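Local coordinates for protein Lysine/ornithine decarboxylase (Selenomonas ruminantium, PDB 5GJO) that decarboxylates L-lysine and L-ornithine with similar efficiency, using pyridoxal 5'-phosphate as cofactor and yielding cadaverine and putrescine, at residues P257-C262 with M350-S355. The protein carries 2 engineered substitutions. Residues are numbered along the deposited sequence; the frame is centred on the assembly and turned at random.
Sequences PGRYMC and MGSYTS. With PLP (pyridoxal-5'-phosphate), chain H.
Ser352 and Arg259 make the direct hydrogen bond of this contact: Ser352 OG donates to Arg259 O at 2.7 Å, meeting the carbonyl at a C=O...donor angle of 114° and tilted a little from its plane. A water beside it donates to Ser352 OG and Gly258 O and accepts from Cys262 N, so the first turn of helix 259-263 is tied to the loop twice over. Cys262 O receives a nearly straight CA-H...O contact from Gly351 CA (3.3 Å), where a side chain would collide with that carbonyl.

Packing is carried by Arg259. With CG anti to the backbone N (chi1 -165°), its chain runs past Ser352, CG lying 3.7 Å from Ser352 CB, then bends at chi3, which sets Tyr353 CD2 over one guanidinium face, toward its rim, in an oblique approach with the planes 53° apart. Asp300 pairs with the guanidinium in a salt bridge, and Ser183 binds it too. Replacement by an alanine here would probably uncover that side of Tyr353 and leave Asp300 without its cationic mate.

Phosphate binding unites both segments. PLP O3P accepts from Arg259 N (2.6 Å) and, at the ring edge, from Tyr353 OH (2.8 Å), while Gly258 N reaches PLP O1P (3.0 Å). The PLP pocket thus joins the barrel end after strand 252-255 to the loop following strand 344-347, two amides and a tyrosine hydroxyl sharing the cofactor with Ser183, Gly220 and His180.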
loop_
_atom_site.group_PDB
_atom_site.type_symbol
_atom_site.label_atom_id
_atom_site.label_comp_id
_atom_site.label_asym_id
_atom_site.label_seq_id
_atom_site.Cartn_x
_atom_site.Cartn_y
_atom_site.Cartn_z
ATOM N N PRO A 257 -21.996 -6.588 2.767
ATOM C CA PRO A 257 -21.556 -5.301 2.235
ATOM C C PRO A 257 -20.286 -4.803 2.934
ATOM O O PRO A 257 -20.193 -4.815 4.192
ATOM C CB PRO A 257 -22.729 -4.358 2.569
ATOM C CG PRO A 257 -23.239 -4.973 3.881
ATOM C CD PRO A 257 -23.274 -6.437 3.457
ATOM N N GLY A 258 -19.295 -4.352 2.143
ATOM C CA GLY A 258 -18.132 -3.637 2.637
ATOM C C GLY A 258 -18.210 -2.156 2.186
ATOM O O GLY A 258 -18.551 -1.282 2.978
ATOM N N ARG A 259 -17.891 -1.914 0.909
ATOM C CA ARG A 259 -17.743 -0.547 0.354
ATOM C C ARG A 259 -18.874 0.387 0.717
ATOM O O ARG A 259 -18.670 1.557 1.064
ATOM C CB ARG A 259 -17.627 -0.623 -1.183
ATOM C CG ARG A 259 -17.114 0.665 -1.801
ATOM C CD ARG A 259 -17.223 0.537 -3.313
ATOM N NE ARG A 259 -16.349 -0.485 -3.863
ATOM C CZ ARG A 259 -15.056 -0.374 -4.080
ATOM N NH1 ARG A 259 -14.396 0.750 -3.841
ATOM N NH2 ARG A 259 -14.409 -1.408 -4.630
ATOM N N TYR A 260 -20.071 -0.133 0.602
ATOM C CA TYR A 260 -21.271 0.671 0.727
ATOM C C TYR A 260 -21.424 1.279 2.136
ATOM O O TYR A 260 -21.905 2.366 2.276
ATOM C CB TYR A 260 -22.521 -0.144 0.313
ATOM C CG TYR A 260 -23.814 0.406 0.862
ATOM C CD1 TYR A 260 -24.507 1.400 0.217
ATOM C CD2 TYR A 260 -24.283 -0.015 2.082
ATOM C CE1 TYR A 260 -25.668 1.927 0.760
ATOM C CE2 TYR A 260 -25.439 0.509 2.631
ATOM C CZ TYR A 260 -26.131 1.477 1.964
ATOM O OH TYR A 260 -27.261 1.995 2.523
ATOM N N MET A 261 -21.080 0.519 3.163
ATOM C CA MET A 261 -21.469 0.894 4.516
ATOM C C MET A 261 -20.823 2.227 4.925
ATOM O O MET A 261 -21.519 3.050 5.511
ATOM C CB MET A 261 -21.134 -0.215 5.520
ATOM C CG MET A 261 -21.890 -0.131 6.834
ATOM S SD MET A 261 -23.668 -0.277 6.574
ATOM C CE MET A 261 -23.861 -1.989 6.080
ATOM N N CYS A 262 -19.542 2.442 4.598
ATOM C CA CYS A 262 -18.860 3.673 5.036
ATOM C C CYS A 262 -18.400 4.551 3.900
ATOM O O CYS A 262 -17.841 5.601 4.162
ATOM C CB CYS A 262 -17.683 3.344 5.939
ATOM S SG CYS A 262 -18.020 2.131 7.208
ATOM N N MET A 350 -14.678 8.950 0.674
ATOM C CA MET A 350 -13.375 8.375 0.920
ATOM C C MET A 350 -13.340 7.269 1.977
ATOM O O MET A 350 -12.320 6.962 2.500
ATOM C CB MET A 350 -12.374 9.482 1.219
ATOM C CG MET A 350 -11.479 9.799 0.046
ATOM S SD MET A 350 -9.779 9.709 0.504
ATOM C CE MET A 350 -8.830 9.730 -1.006
ATOM N N GLY A 351 -14.490 6.694 2.268
ATOM C CA GLY A 351 -14.622 5.812 3.354
ATOM C C GLY A 351 -14.187 4.376 3.145
ATOM O O GLY A 351 -14.037 3.638 4.167
ATOM N N SER A 352 -14.028 3.936 1.910
ATOM C CA SER A 352 -13.831 2.500 1.664
ATOM C C SER A 352 -12.646 2.142 0.789
ATOM O O SER A 352 -12.448 2.747 -0.249
ATOM C CB SER A 352 -15.056 1.862 1.038
ATOM O OG SER A 352 -16.150 2.048 1.894
ATOM N N TYR A 353 -11.838 1.178 1.256
ATOM C CA TYR A 353 -10.647 0.769 0.486
ATOM C C TYR A 353 -9.665 1.938 0.207
ATOM O O TYR A 353 -9.137 2.095 -0.880
ATOM C CB TYR A 353 -10.995 -0.013 -0.764
ATOM C CG TYR A 353 -11.910 -1.209 -0.459
ATOM C CD1 TYR A 353 -11.443 -2.320 0.238
ATOM C CD2 TYR A 353 -13.229 -1.199 -0.838
ATOM C CE1 TYR A 353 -12.288 -3.359 0.494
ATOM C CE2 TYR A 353 -14.113 -2.243 -0.583
ATOM C CZ TYR A 353 -13.629 -3.344 0.127
ATOM O OH TYR A 353 -14.444 -4.432 0.425
ATOM N N THR A 354 -9.515 2.758 1.229
ATOM C CA THR A 354 -8.643 3.936 1.170
ATOM C C THR A 354 -7.642 3.794 2.311
ATOM O O THR A 354 -6.472 3.366 2.062
ATOM C CB THR A 354 -9.479 5.218 1.303
ATOM O OG1 THR A 354 -10.299 5.090 2.463
ATOM C CG2 THR A 354 -10.322 5.423 0.011
ATOM N N SER A 355 -8.039 4.126 3.524
ATOM C CA SER A 355 -7.146 4.078 4.661
ATOM C C SER A 355 -6.632 2.650 4.919
ATOM O O SER A 355 -5.472 2.463 5.437
ATOM C CB SER A 355 -7.758 4.640 5.955
ATOM O OG SER A 355 -8.924 3.885 6.189
HETATM N N1 PLP H . -17.379 -10.082 1.565
HETATM C C2 PLP H . -16.363 -10.719 0.934
HETATM C C2A PLP H . -16.152 -12.193 1.151
HETATM C C3 PLP H . -15.457 -9.966 0.031
HETATM O O3 PLP H . -14.429 -10.584 -0.614
HETATM C C4 PLP H . -15.713 -8.519 -0.144
HETATM C C4A PLP H . -14.865 -7.685 -1.023
HETATM O O4A PLP H . -13.723 -8.031 -1.277
HETATM C C5 PLP H . -16.858 -7.942 0.603
HETATM C C6 PLP H . -17.627 -8.768 1.419
HETATM C C5A PLP H . -17.185 -6.472 0.478
HETATM O O4P PLP H . -17.301 -6.126 -0.900
HETATM P P PLP H . -17.870 -4.684 -1.335
HETATM O O1P PLP H . -19.282 -4.673 -0.801
HETATM O O2P PLP H . -17.773 -4.694 -2.842
HETATM O O3P PLP H . -16.940 -3.706 -0.656
HETATM O O HOH W 1 -17.224 0.851 4.156
#